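PDB 6HH2: Ras-related protein Rab-7L1 from Homo sapiens, which acts as a GTP-switched regulator of vesicle trafficking at the endosome and trans-Golgi network, recruiting the kinase LRRK2 to the Golgi complex and stimulating its activity. Local coordinates for residues A[74-79]-A[103-108]; A[94-99]-A[134-139]; A[121-126]-A[149-154]. The protein carries 4 engineered substitutions. One frame throughout, in Å; residues are numbered along the deposited sequence. Where two conformers were deposited one is given.

Contact 1: residues A[74-79]-A[103-108]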
ATOM      1  N   THR A  74      -9.423  -8.279  -8.585  1.00 27.85           N
ATOM      2  CA  THR A  74      -8.667  -8.975  -7.515  1.00 29.72           C
ATOM      3  C   THR A  74      -7.489  -9.783  -8.085  1.00 30.58           C
ATOM      4  O   THR A  74      -7.163 -10.860  -7.588  1.00 30.57           O
ATOM      5  CB  THR A  74      -9.546  -9.902  -6.648  1.00 29.04           C
ATOM      6  OG1 THR A  74     -10.881  -9.364  -6.470  1.00 35.05           O
ATOM      7  CG2 THR A  74      -8.857 -10.092  -5.257  1.00 28.71           C
ATOM      8  N   SER A  75      -6.851  -9.292  -9.159  1.00 28.36           N
ATOM      9  CA  SER A  75      -5.726 -10.000  -9.772  1.00 28.29           C
ATOM     10  C   SER A  75      -4.929  -8.949 -10.516  1.00 29.81           C
ATOM     11  O   SER A  75      -5.469  -8.299 -11.412  1.00 33.69           O
ATOM     12  CB  SER A  75      -6.219 -11.051 -10.779  1.00 35.13           C
ATOM     13  OG  SER A  75      -5.084 -11.713 -11.316  1.00 40.08           O
ATOM     14  N   MET A  76      -3.661  -8.779 -10.153  1.00 24.92           N
ATOM     15  CA  MET A  76      -2.859  -7.700 -10.696  1.00 23.57           C
ATOM     16  C   MET A  76      -2.310  -8.061 -12.067  1.00 22.20           C
ATOM     17  O   MET A  76      -1.959  -9.211 -12.339  1.00 23.93           O
ATOM     18  CB  MET A  76      -1.672  -7.453  -9.776  1.00 22.28           C
ATOM     19  CG  MET A  76      -2.118  -6.967  -8.405  1.00 22.12           C
ATOM     20  SD  MET A  76      -0.732  -6.673  -7.331  1.00 23.23           S
ATOM     21  CE  MET A  76       0.010  -8.247  -7.146  1.00 23.31           C
ATOM     22  N   THR A  77      -2.225  -7.058 -12.944  1.00 22.75           N
ATOM     23  CA  THR A  77      -1.597  -7.260 -14.235  1.00 23.88           C
ATOM     24  C   THR A  77      -0.101  -6.970 -14.179  1.00 20.84           C
ATOM     25  O   THR A  77       0.384  -6.232 -13.302  1.00 20.87           O
ATOM     26  CB  THR A  77      -2.202  -6.328 -15.294  1.00 25.62           C
ATOM     27  OG1 THR A  77      -2.066  -4.960 -14.865  1.00 25.92           O
ATOM     28  CG2 THR A  77      -3.720  -6.683 -15.553  1.00 30.29           C
ATOM     29  N   ARG A  78       0.614  -7.573 -15.119  1.00 22.59           N
ATOM     30  CA  ARG A  78       2.085  -7.490 -15.122  1.00 25.09           C
ATOM     31  C   ARG A  78       2.617  -6.063 -15.177  1.00 25.67           C
ATOM     32  O   ARG A  78       3.544  -5.729 -14.434  1.00 25.47           O
ATOM     33  CB  ARG A  78       2.677  -8.336 -16.224  1.00 26.13           C
ATOM     34  CG  ARG A  78       4.211  -8.323 -16.233  1.00 30.96           C
ATOM     35  CD  ARG A  78       4.737  -9.303 -17.257  1.00 33.57           C
ATOM     36  NE  ARG A  78       4.246 -10.658 -17.001  1.00 40.99           N
ATOM     37  CZ  ARG A  78       3.271 -11.242 -17.706  1.00 51.69           C
ATOM     38  NH1 ARG A  78       2.686 -10.596 -18.735  1.00 46.52           N
ATOM     39  NH2 ARG A  78       2.881 -12.488 -17.400  1.00 56.59           N
ATOM     40  N   LEU A  79       2.096  -5.191 -16.048  1.00 24.31           N
ATOM     41  CA  LEU A  79       2.616  -3.814 -16.049  1.00 23.61           C
ATOM     42  C   LEU A  79       2.404  -3.143 -14.689  1.00 25.53           C
ATOM     43  O   LEU A  79       3.249  -2.364 -14.217  1.00 26.70           O
ATOM     44  CB  LEU A  79       1.948  -2.997 -17.160  1.00 25.94           C
ATOM     45  CG  LEU A  79       2.358  -3.393 -18.559  1.00 30.68           C
ATOM     46  CD1 LEU A  79       1.654  -2.459 -19.587  1.00 34.29           C
ATOM     47  CD2 LEU A  79       3.886  -3.303 -18.703  1.00 33.21           C
ATOM     48  N   GLN A 103      -7.158 -11.583   1.387  1.00 22.06           N
ATOM     49  CA  GLN A 103      -6.427 -12.840   1.272  1.00 23.58           C
ATOM     50  C   GLN A 103      -6.144 -13.155  -0.191  1.00 22.45           C
ATOM     51  O   GLN A 103      -5.044 -13.626  -0.540  1.00 23.61           O
ATOM     52  CB  GLN A 103      -7.219 -13.978   1.899  1.00 27.38           C
ATOM     53  CG  GLN A 103      -6.484 -15.319   1.757  1.00 29.59           C
ATOM     54  CD  GLN A 103      -7.262 -16.482   2.321  1.00 37.55           C
ATOM     55  OE1 GLN A 103      -8.407 -16.712   1.952  1.00 40.94           O
ATOM     56  NE2 GLN A 103      -6.649 -17.206   3.251  1.00 38.26           N
ATOM     57  N   ARG A 104      -7.118 -12.901  -1.049  1.00 21.98           N
ATOM     58  CA  ARG A 104      -6.889 -13.141  -2.481  1.00 21.81           C
ATOM     59  C   ARG A 104      -5.849 -12.160  -3.026  1.00 20.94           C
ATOM     60  O   ARG A 104      -4.988 -12.554  -3.842  1.00 22.31           O
ATOM     61  CB  ARG A 104      -8.201 -13.026  -3.261  1.00 26.85           C
ATOM     62  CG  ARG A 104      -9.214 -14.099  -2.933  1.00 34.59           C
ATOM     63  CD  ARG A 104     -10.467 -13.922  -3.849  1.00 45.58           C
ATOM     64  NE  ARG A 104     -11.462 -14.930  -3.526  1.00 60.38           N
ATOM     65  CZ  ARG A 104     -11.801 -15.906  -4.358  1.00 65.22           C
ATOM     66  NH1 ARG A 104     -11.234 -15.961  -5.562  1.00 63.62           N
ATOM     67  NH2 ARG A 104     -12.716 -16.804  -4.001  1.00 68.81           N
ATOM     68  N   TRP A 105      -5.915 -10.880  -2.612  1.00 19.79           N
ATOM     69  CA  TRP A 105      -4.886  -9.953  -3.041  1.00 19.68           C
ATOM     70  C   TRP A 105      -3.502 -10.437  -2.612  1.00 20.60           C
ATOM     71  O   TRP A 105      -2.535 -10.359  -3.371  1.00 21.01           O
ATOM     72  CB  TRP A 105      -5.163  -8.570  -2.465  1.00 20.41           C
ATOM     73  CG  TRP A 105      -6.333  -7.831  -3.116  1.00 19.71           C
ATOM     74  CD1 TRP A 105      -7.523  -7.510  -2.545  1.00 22.76           C
ATOM     75  CD2 TRP A 105      -6.344  -7.286  -4.441  1.00 23.85           C
ATOM     76  NE1 TRP A 105      -8.303  -6.770  -3.451  1.00 20.61           N
ATOM     77  CE2 TRP A 105      -7.576  -6.610  -4.601  1.00 22.44           C
ATOM     78  CE3 TRP A 105      -5.400  -7.253  -5.460  1.00 22.30           C
ATOM     79  CZ2 TRP A 105      -7.941  -5.977  -5.791  1.00 23.38           C
ATOM     80  CZ3 TRP A 105      -5.762  -6.623  -6.698  1.00 24.18           C
ATOM     81  CH2 TRP A 105      -7.011  -5.944  -6.798  1.00 24.30           C
ATOM     82  N   LYS A 106      -3.375 -10.911  -1.354  1.00 19.21           N
ATOM     83  CA  LYS A 106      -2.050 -11.324  -0.890  1.00 21.37           C
ATOM     84  C   LYS A 106      -1.550 -12.566  -1.613  1.00 21.86           C
ATOM     85  O   LYS A 106      -0.363 -12.639  -1.993  1.00 20.94           O
ATOM     86  CB  LYS A 106      -2.135 -11.599   0.625  1.00 20.62           C
ATOM     87  CG  LYS A 106      -0.847 -12.123   1.312  1.00 21.60           C
ATOM     88  CD  LYS A 106       0.303 -11.152   1.122  1.00 20.27           C
ATOM     89  CE  LYS A 106       1.404 -11.363   2.212  1.00 22.64           C
ATOM     90  NZ  LYS A 106       1.882 -12.757   2.138  1.00 26.35           N
ATOM     91  N   GLN A 107      -2.436 -13.552  -1.826  1.00 21.46           N
ATOM     92  CA  GLN A 107      -2.062 -14.737  -2.599  1.00 23.14           C
ATOM     93  C   GLN A 107      -1.659 -14.367  -4.031  1.00 23.18           C
ATOM     94  O   GLN A 107      -0.694 -14.920  -4.571  1.00 23.39           O
ATOM     95  CB  GLN A 107      -3.231 -15.729  -2.597  1.00 25.05           C
ATOM     96  CG  GLN A 107      -3.425 -16.394  -1.190  1.00 28.83           C
ATOM     97  CD  GLN A 107      -4.742 -17.147  -1.076  1.00 40.80           C
ATOM     98  OE1 GLN A 107      -5.658 -16.954  -1.882  1.00 46.54           O
ATOM     99  NE2 GLN A 107      -4.835 -18.033  -0.075  1.00 42.47           N
ATOM    100  N   ASP A 108      -2.352 -13.401  -4.621  1.00 21.50           N
ATOM    101  CA  ASP A 108      -1.984 -12.956  -5.974  1.00 24.45           C
ATOM    102  C   ASP A 108      -0.593 -12.322  -5.964  1.00 23.07           C
ATOM    103  O   ASP A 108       0.261 -12.666  -6.786  1.00 24.14           O
ATOM    104  CB  ASP A 108      -3.045 -11.987  -6.501  1.00 22.98           C
ATOM    105  CG  ASP A 108      -2.796 -11.585  -7.980  1.00 23.76           C
ATOM    106  OD1 ASP A 108      -2.886 -12.470  -8.838  1.00 27.59           O
ATOM    107  OD2 ASP A 108      -2.533 -10.372  -8.187  1.00 26.75           O
TER

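Contact 2: residues A[94-99]-A[134-139]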
ATOM      1  N   THR A  94     -15.534  -2.004   7.876  1.00 24.81           N
ATOM      2  CA  THR A  94     -16.968  -2.095   7.953  1.00 29.69           C
ATOM      3  C   THR A  94     -17.539  -3.047   6.895  1.00 28.40           C
ATOM      4  O   THR A  94     -18.744  -3.326   6.915  1.00 29.38           O
ATOM      5  CB  THR A  94     -17.324  -0.628   7.751  1.00 36.68           C
ATOM      6  OG1 THR A  94     -17.408  -0.246   6.382  1.00 32.14           O
ATOM      7  CG2 THR A  94     -16.767   0.299   8.728  1.00 38.16           C
ATOM      8  N   ASN A  95     -16.691  -3.624   6.027  1.00 26.67           N
ATOM      9  CA  ASN A  95     -17.142  -4.473   4.908  1.00 25.54           C
ATOM     10  C   ASN A  95     -16.335  -5.778   4.911  1.00 27.98           C
ATOM     11  O   ASN A  95     -15.197  -5.828   4.433  1.00 27.11           O
ATOM     12  CB  ASN A  95     -17.008  -3.729   3.584  1.00 29.15           C
ATOM     13  CG  ASN A  95     -17.606  -4.498   2.437  1.00 32.26           C
ATOM     14  OD1 ASN A  95     -17.644  -5.707   2.481  1.00 32.16           O
ATOM     15  ND2 ASN A  95     -18.083  -3.801   1.414  1.00 36.57           N
ATOM     16  N   ALA A  96     -16.926  -6.849   5.445  1.00 30.37           N
ATOM     17  CA  ALA A  96     -16.169  -8.082   5.616  1.00 31.06           C
ATOM     18  C   ALA A  96     -15.750  -8.699   4.289  1.00 28.74           C
ATOM     19  O   ALA A  96     -14.765  -9.443   4.248  1.00 28.37           O
ATOM     20  CB  ALA A  96     -16.971  -9.079   6.454  1.00 37.16           C
ATOM     21  N   THR A  97     -16.460  -8.404   3.190  1.00 26.40           N
ATOM     22  CA  THR A  97     -16.019  -8.935   1.908  0.75 27.13           C
ATOM     23  C   THR A  97     -14.666  -8.368   1.500  1.00 27.91           C
ATOM     24  O   THR A  97     -13.843  -9.080   0.890  1.00 26.82           O
ATOM     25  CB  THR A  97     -17.041  -8.627   0.810  0.75 30.26           C
ATOM     26  OG1 THR A  97     -18.285  -9.232   1.184  0.75 34.86           O
ATOM     27  CG2 THR A  97     -16.564  -9.205  -0.498  0.75 31.54           C
ATOM     28  N   THR A  98     -14.430  -7.079   1.790  1.00 24.22           N
ATOM     29  CA  THR A  98     -13.141  -6.482   1.438  1.00 20.90           C
ATOM     30  C   THR A  98     -12.027  -7.042   2.313  1.00 22.77           C
ATOM     31  O   THR A  98     -10.879  -7.179   1.856  1.00 22.18           O
ATOM     32  CB  THR A  98     -13.178  -4.946   1.548  1.00 21.19           C
ATOM     33  OG1 THR A  98     -13.221  -4.518   2.940  1.00 21.99           O
ATOM     34  CG2 THR A  98     -14.372  -4.334   0.759  1.00 22.76           C
ATOM     35  N   PHE A  99     -12.379  -7.474   3.520  1.00 23.11           N
ATOM     36  CA  PHE A  99     -11.406  -8.132   4.399  1.00 24.13           C
ATOM     37  C   PHE A  99     -11.049  -9.504   3.855  1.00 24.85           C
ATOM     38  O   PHE A  99      -9.866  -9.815   3.631  1.00 23.34           O
ATOM     39  CB  PHE A  99     -12.013  -8.259   5.789  1.00 24.68           C
ATOM     40  CG  PHE A  99     -11.154  -9.040   6.797  1.00 23.45           C
ATOM     41  CD1 PHE A  99      -9.877  -8.589   7.202  1.00 23.03           C
ATOM     42  CD2 PHE A  99     -11.653 -10.231   7.359  1.00 24.77           C
ATOM     43  CE1 PHE A  99      -9.147  -9.329   8.169  1.00 24.72           C
ATOM     44  CE2 PHE A  99     -10.936 -10.929   8.329  1.00 26.08           C
ATOM     45  CZ  PHE A  99      -9.684 -10.479   8.695  1.00 24.29           C
ATOM     46  N   PRO A 134     -20.446   0.307  13.336  1.00 46.63           N
ATOM     47  CA  PRO A 134     -19.581  -0.737  13.906  1.00 44.96           C
ATOM     48  C   PRO A 134     -18.662  -1.350  12.846  1.00 38.42           C
ATOM     49  O   PRO A 134     -18.927  -1.261  11.650  1.00 38.46           O
ATOM     50  CB  PRO A 134     -20.587  -1.808  14.352  1.00 46.89           C
ATOM     51  CG  PRO A 134     -21.673  -1.716  13.332  1.00 48.67           C
ATOM     52  CD  PRO A 134     -21.772  -0.229  12.962  1.00 47.51           C
ATOM     53  N   TRP A 135     -17.609  -2.011  13.288  1.00 33.88           N
ATOM     54  CA  TRP A 135     -16.799  -2.769  12.352  1.00 29.58           C
ATOM     55  C   TRP A 135     -17.425  -4.138  12.088  1.00 31.89           C
ATOM     56  O   TRP A 135     -18.229  -4.648  12.877  1.00 33.81           O
ATOM     57  CB  TRP A 135     -15.422  -3.005  12.968  1.00 29.32           C
ATOM     58  CG  TRP A 135     -14.558  -1.795  13.197  1.00 30.67           C
ATOM     59  CD1 TRP A 135     -14.909  -0.467  13.159  1.00 31.32           C
ATOM     60  CD2 TRP A 135     -13.171  -1.834  13.485  1.00 28.45           C
ATOM     61  NE1 TRP A 135     -13.818   0.318  13.437  1.00 29.37           N
ATOM     62  CE2 TRP A 135     -12.730  -0.500  13.633  1.00 29.60           C
ATOM     63  CE3 TRP A 135     -12.250  -2.878  13.616  1.00 30.38           C
ATOM     64  CZ2 TRP A 135     -11.396  -0.180  13.945  1.00 29.43           C
ATOM     65  CZ3 TRP A 135     -10.935  -2.566  13.905  1.00 33.19           C
ATOM     66  CH2 TRP A 135     -10.517  -1.228  14.063  1.00 31.84           C
ATOM     67  N   ALA A 136     -17.044  -4.732  10.962  1.00 30.00           N
ATOM     68  CA  ALA A 136     -17.522  -6.049  10.576  1.00 29.93           C
ATOM     69  C   ALA A 136     -16.548  -7.150  10.954  1.00 30.38           C
ATOM     70  O   ALA A 136     -16.851  -8.326  10.741  1.00 33.99           O
ATOM     71  CB  ALA A 136     -17.779  -6.092   9.063  1.00 30.84           C
ATOM     72  N   VAL A 137     -15.380  -6.785  11.495  1.00 29.65           N
ATOM     73  CA  VAL A 137     -14.367  -7.720  11.962  1.00 31.05           C
ATOM     74  C   VAL A 137     -13.841  -7.187  13.289  1.00 28.81           C
ATOM     75  O   VAL A 137     -13.956  -5.993  13.601  1.00 31.82           O
ATOM     76  CB  VAL A 137     -13.197  -7.851  10.959  1.00 28.89           C
ATOM     77  CG1 VAL A 137     -13.728  -8.392   9.613  1.00 33.07           C
ATOM     78  CG2 VAL A 137     -12.497  -6.503  10.742  1.00 30.57           C
ATOM     79  N   SER A 138     -13.232  -8.080  14.074  1.00 29.96           N
ATOM     80  CA  SER A 138     -12.584  -7.686  15.313  1.00 27.27           C
ATOM     81  C   SER A 138     -11.074  -7.584  15.132  1.00 27.90           C
ATOM     82  O   SER A 138     -10.501  -8.164  14.214  1.00 26.63           O
ATOM     83  CB  SER A 138     -12.862  -8.720  16.414  1.00 32.86           C
ATOM     84  OG  SER A 138     -12.230  -9.962  16.105  1.00 33.45           O
ATOM     85  N   ARG A 139     -10.416  -6.897  16.075  1.00 28.27           N
ATOM     86  CA  ARG A 139      -8.966  -6.752  15.965  1.00 26.90           C
ATOM     87  C   ARG A 139      -8.266  -8.097  16.110  1.00 26.96           C
ATOM     88  O   ARG A 139      -7.271  -8.359  15.428  1.00 29.16           O
ATOM     89  CB  ARG A 139      -8.459  -5.739  16.996  1.00 29.12           C
ATOM     90  CG  ARG A 139      -8.857  -4.295  16.665  1.00 29.94           C
ATOM     91  CD  ARG A 139      -8.610  -3.339  17.872  1.00 37.76           C
ATOM     92  NE  ARG A 139      -8.890  -1.937  17.516  1.00 40.48           N
ATOM     93  CZ  ARG A 139     -10.084  -1.359  17.679  1.00 45.93           C
ATOM     94  NH1 ARG A 139     -11.107  -2.065  18.159  1.00 50.14           N
ATOM     95  NH2 ARG A 139     -10.268  -0.082  17.361  1.00 40.31           N
TER

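Contact 3: residues A[121-126]-A[149-154]. Engineered in segment 121-126: Ala123 (natural residue Cys).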
ATOM      1  N   VAL A 121       7.860 -10.028  -1.157  1.00 26.07           N
ATOM      2  CA  VAL A 121       7.760  -8.581  -1.036  1.00 25.75           C
ATOM      3  C   VAL A 121       7.074  -8.242   0.295  1.00 24.10           C
ATOM      4  O   VAL A 121       6.084  -8.889   0.643  1.00 25.76           O
ATOM      5  CB  VAL A 121       6.956  -8.126  -2.278  1.00 34.98           C
ATOM      6  CG1 VAL A 121       6.177  -6.911  -2.188  1.00 30.07           C
ATOM      7  CG2 VAL A 121       7.918  -8.176  -3.553  1.00 37.32           C
ATOM      8  N   PRO A 122       7.522  -7.248   1.071  1.00 23.66           N
ATOM      9  CA  PRO A 122       6.733  -6.844   2.254  1.00 22.34           C
ATOM     10  C   PRO A 122       5.313  -6.422   1.894  1.00 24.66           C
ATOM     11  O   PRO A 122       5.065  -5.755   0.884  1.00 21.80           O
ATOM     12  CB  PRO A 122       7.497  -5.622   2.803  1.00 25.70           C
ATOM     13  CG  PRO A 122       8.785  -5.643   2.181  1.00 33.44           C
ATOM     14  CD  PRO A 122       8.709  -6.399   0.892  1.00 26.55           C
ATOM     15  N   ALA A 123       4.363  -6.778   2.764  1.00 21.23           N
ATOM     16  CA  ALA A 123       2.948  -6.522   2.557  1.00 18.95           C
ATOM     17  C   ALA A 123       2.353  -6.003   3.856  1.00 18.83           C
ATOM     18  O   ALA A 123       2.441  -6.682   4.903  1.00 22.15           O
ATOM     19  CB  ALA A 123       2.221  -7.789   2.124  1.00 20.82           C
ATOM     20  N   LEU A 124       1.851  -4.760   3.817  1.00 17.39           N
ATOM     21  CA  LEU A 124       1.286  -4.065   4.973  1.00 18.63           C
ATOM     22  C   LEU A 124      -0.225  -4.044   4.802  1.00 17.40           C
ATOM     23  O   LEU A 124      -0.728  -3.559   3.780  1.00 17.20           O
ATOM     24  CB  LEU A 124       1.838  -2.643   5.013  1.00 19.94           C
ATOM     25  CG  LEU A 124       1.169  -1.768   6.044  1.00 21.97           C
ATOM     26  CD1 LEU A 124       1.342  -2.335   7.512  1.00 21.36           C
ATOM     27  CD2 LEU A 124       1.769  -0.365   5.937  1.00 25.41           C
ATOM     28  N   LEU A 125      -0.946  -4.663   5.720  1.00 18.17           N
ATOM     29  CA  LEU A 125      -2.402  -4.713   5.690  1.00 18.07           C
ATOM     30  C   LEU A 125      -2.971  -3.505   6.446  1.00 16.59           C
ATOM     31  O   LEU A 125      -2.653  -3.327   7.624  1.00 17.34           O
ATOM     32  CB  LEU A 125      -2.846  -6.029   6.305  1.00 20.33           C
ATOM     33  CG  LEU A 125      -4.370  -6.259   6.383  1.00 17.41           C
ATOM     34  CD1 LEU A 125      -4.964  -6.469   4.974  1.00 18.24           C
ATOM     35  CD2 LEU A 125      -4.688  -7.518   7.265  1.00 20.98           C
ATOM     36  N   LEU A 126      -3.758  -2.663   5.760  1.00 17.32           N
ATOM     37  CA  LEU A 126      -4.364  -1.492   6.381  1.00 17.91           C
ATOM     38  C   LEU A 126      -5.863  -1.721   6.572  1.00 17.11           C
ATOM     39  O   LEU A 126      -6.610  -1.875   5.586  1.00 17.92           O
ATOM     40  CB  LEU A 126      -4.142  -0.225   5.566  1.00 19.01           C
ATOM     41  CG  LEU A 126      -2.682   0.195   5.347  1.00 18.09           C
ATOM     42  CD1 LEU A 126      -2.680   1.573   4.748  1.00 21.27           C
ATOM     43  CD2 LEU A 126      -1.904   0.255   6.660  1.00 19.42           C
ATOM     44  N   ASN A 149      -1.867 -15.337   6.831  1.00 22.95           N
ATOM     45  CA  ASN A 149      -1.646 -15.036   5.419  1.00 22.38           C
ATOM     46  C   ASN A 149      -0.275 -14.449   5.121  1.00 24.17           C
ATOM     47  O   ASN A 149      -0.043 -13.975   3.998  1.00 26.46           O
ATOM     48  CB  ASN A 149      -2.794 -14.177   4.845  1.00 26.03           C
ATOM     49  CG  ASN A 149      -4.082 -14.965   4.809  1.00 29.15           C
ATOM     50  OD1 ASN A 149      -4.168 -15.963   4.087  1.00 33.36           O
ATOM     51  ND2 ASN A 149      -5.041 -14.613   5.654  1.00 30.04           N
ATOM     52  N   GLY A 150       0.619 -14.406   6.110  1.00 24.85           N
ATOM     53  CA  GLY A 150       1.983 -14.025   5.815  1.00 23.09           C
ATOM     54  C   GLY A 150       2.224 -12.560   5.577  1.00 21.40           C
ATOM     55  O   GLY A 150       3.195 -12.211   4.914  1.00 23.60           O
ATOM     56  N   PHE A 151       1.373 -11.688   6.111  1.00 21.85           N
ATOM     57  CA  PHE A 151       1.627 -10.261   5.993  1.00 20.74           C
ATOM     58  C   PHE A 151       2.794  -9.854   6.874  1.00 20.94           C
ATOM     59  O   PHE A 151       3.070 -10.481   7.912  1.00 24.13           O
ATOM     60  CB  PHE A 151       0.409  -9.460   6.435  1.00 20.76           C
ATOM     61  CG  PHE A 151      -0.699  -9.454   5.413  1.00 19.76           C
ATOM     62  CD1 PHE A 151      -1.658 -10.457   5.403  1.00 21.47           C
ATOM     63  CD2 PHE A 151      -0.761  -8.401   4.520  1.00 22.31           C
ATOM     64  CE1 PHE A 151      -2.696 -10.442   4.421  1.00 22.82           C
ATOM     65  CE2 PHE A 151      -1.794  -8.396   3.513  1.00 21.22           C
ATOM     66  CZ  PHE A 151      -2.743  -9.390   3.523  1.00 21.34           C
ATOM     67  N   THR A 152       3.495  -8.786   6.456  1.00 20.55           N
ATOM     68  CA  THR A 152       4.557  -8.253   7.303  1.00 21.47           C
ATOM     69  C   THR A 152       3.955  -7.679   8.557  1.00 20.34           C
ATOM     70  O   THR A 152       4.527  -7.833   9.642  1.00 20.29           O
ATOM     71  CB  THR A 152       5.338  -7.170   6.546  1.00 22.95           C
ATOM     72  OG1 THR A 152       5.750  -7.754   5.277  1.00 25.75           O
ATOM     73  CG2 THR A 152       6.596  -6.759   7.325  1.00 25.22           C
ATOM     74  N   GLY A 153       2.808  -7.045   8.462  1.00 20.57           N
ATOM     75  CA  GLY A 153       2.093  -6.579   9.642  1.00 20.56           C
ATOM     76  C   GLY A 153       0.813  -5.918   9.211  1.00 20.12           C
ATOM     77  O   GLY A 153       0.493  -5.861   8.007  1.00 19.28           O
ATOM     78  N   TRP A 154       0.114  -5.347  10.188  1.00 19.60           N
ATOM     79  CA  TRP A 154      -1.165  -4.695   9.955  1.00 19.46           C
ATOM     80  C   TRP A 154      -1.347  -3.562  10.955  1.00 17.55           C
ATOM     81  O   TRP A 154      -0.771  -3.596  12.060  1.00 19.93           O
ATOM     82  CB  TRP A 154      -2.345  -5.694  10.048  1.00 20.01           C
ATOM     83  CG  TRP A 154      -2.655  -6.094  11.496  1.00 19.64           C
ATOM     84  CD1 TRP A 154      -2.069  -7.081  12.216  1.00 20.24           C
ATOM     85  CD2 TRP A 154      -3.639  -5.491  12.348  1.00 21.69           C
ATOM     86  NE1 TRP A 154      -2.655  -7.157  13.501  1.00 21.78           N
ATOM     87  CE2 TRP A 154      -3.635  -6.186  13.568  1.00 24.84           C
ATOM     88  CE3 TRP A 154      -4.571  -4.455  12.155  1.00 22.48           C
ATOM     89  CZ2 TRP A 154      -4.511  -5.831  14.640  1.00 26.66           C
ATOM     90  CZ3 TRP A 154      -5.444  -4.130  13.181  1.00 25.31           C
ATOM     91  CH2 TRP A 154      -5.400  -4.800  14.404  1.00 26.31           C
TER

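Contact 1: residues A[74-79]-A[103-108]
The carboxylate of Asp108 is gripped from two neighbouring residues of segment 74-79. Its OD2 receives the backbone N-H of Met76, with Met76 N to Asp108 OD2 at 2.8 Å and the hydrogen pointing almost straight at the oxygen (173°), although the donor sits about 35° out of the carboxylate plane. OD1 takes a weak bond from the hydroxyl of Ser75, Ser75 OG to Asp108 OD1 being 3.4 Å, and forms a salt bridge with Lys112 one helical turn further on. Asp108 swings its carboxylate to the carbonyl side of its CA and so reaches out from helix 96-112 to meet the loop that precedes helix 78-81. Met76 also curls round OD2: its chain is bent at chi3, and both CB and the terminal CE come within about 3.5 Å of that oxygen. Beside this polar patch lies Trp105. Thr74 CA lies over its six-membered ring in a CH-pi contact, 3.6 Å from the centroid and 17° off the ring normal. The Thr74 side chain crosses the indole at about a right angle; its CG2 lies over the same face, off toward the rim and nearest Trp105 CE2 (3.8 Å), and also meets Arg104 CB at 3.6 Å. Met76 CG approaches the ring edge instead, 4.0 Å from Trp105 CZ3. The rotation of the indole is further fixed by its NE1, which bonds to Asp18 in the P-loop region. Segment 74-79 belongs to switch II, and Thr74 and Ser75 are phosphorylated by LRRK2, though unmodified here. In this GDP-bound crystal, where lattice neighbours also touch the segment, switch II is held on helix 96-112 by one strong bond and an aromatic face; a phosphate on Ser75 would probably be unfavourable so close to the Asp108 carboxylate.

Contact 2: residues A[94-99]-A[134-139]
At Thr94 and Trp135 the two backbones come closest, CA to CA 4.5 Å, as the turn leading into helix 96-112 meets an irregular loop that follows a cis peptide before Pro134; Ala136 reinforces the approach through backbone hydrogen bonding to Val93. Between the segments themselves the contact is made by small apolar groups. The methyl of Ala136 fits into the turn, 3.6 Å from Thr94 O, and meets Ala96 methyl to methyl, CB to CB 4.0 Å. Further along, Val137 directs CG1 at the ring of Phe99, the closest approach being Val137 CG1 to Phe99 CD2 at 3.6 Å. Phe99 has CG anti to the backbone N (chi1 175°), which carries its ring from the first turn of the helix towards the loop, where Phe91 and Phe145 also meet it and Ile142 completes the cluster. The helix start is fixed independently: the side chain of Asn95 caps it with a weak bond from Thr97 N, and Thr98 OG1 donates to Asn95 O at 2.8 Å, in the carbonyl plane. Thr94 turns its hydroxyl to Asp92 and its CG2 towards Pro134 O. Such a meeting of the turn after strand 86-92 with the loop after the guanine-recognising NKxD motif, which includes the nucleotide-binding Lys129, belongs to the nucleotide-binding end of the Ras-type G domain.

Contact 3: residues A[121-126]-A[149-154]
Leu125 and Phe151 form the tight side of this contact, whereas Leu124, Thr152 and Gly153 lie towards solvent. On the buried face, Leu125 CB sits over the Phe151 ring, 4.0 Å from its centroid in a CH-pi contact, and Leu125 CD1 follows the ring out to CZ. Ala123, an engineered residue, brings its CB to 3.9 Å from Phe151 CD2, while its carbonyl oxygen lies at the edge of the ring, in plane. Lys106 from helix 96-112 adds a cation-pi contact to Phe151. Farther along, Leu125 CB meets Trp154 CB, but the indole of Trp154 then swings away to helix 139-148, where NE1 bonds Asp143. Thr152 forms the exposed side, yet its hydroxyl and N-H reach inward to the buried Ala123 backbone. Its OG1 sits beside its own N and opposite the carbonyl carbon (chi1 -53°), which turns it to Ala123 N at 3.0 Å; Thr152 N donates to Ala123 O at 2.8 Å. Leu124 CD1 lies along the Gly153 carbonyl, 3.7 Å from Gly153 O. The straightest link, Leu125 N to Gly153 O at 3.0 Å (175°), sets the parallel register, in which Leu124 pairs with Gly153 and Leu125 with Trp154. After the Schellman motif at Gly150 ends helix 139-148, this pairing completes the beta-alpha-beta crossover that adds edge strand 153-156 to the Ras-family sheet.

Followed from the N terminus, contact 1 closes the loop from switch II through strand 86-92 to the middle of helix 96-112. Contact 2 opens before that loop is closed and ends at 134-139, so the two cross, sharing the helix at different turns. Contact 3 lies in series with contact 1 but crosses contact 2, whose second segment falls inside its loop; it joins neighbouring strands 123-128 and 153-156, closing the loop that holds helix 139-148. Helix 96-112 is thus tied at its start to the loop after strand 123-128 and farther along to switch II. Its Gln103 and Lys106 bond Asn149, joining contacts 1 and 3 through the turn ending helix 139-148.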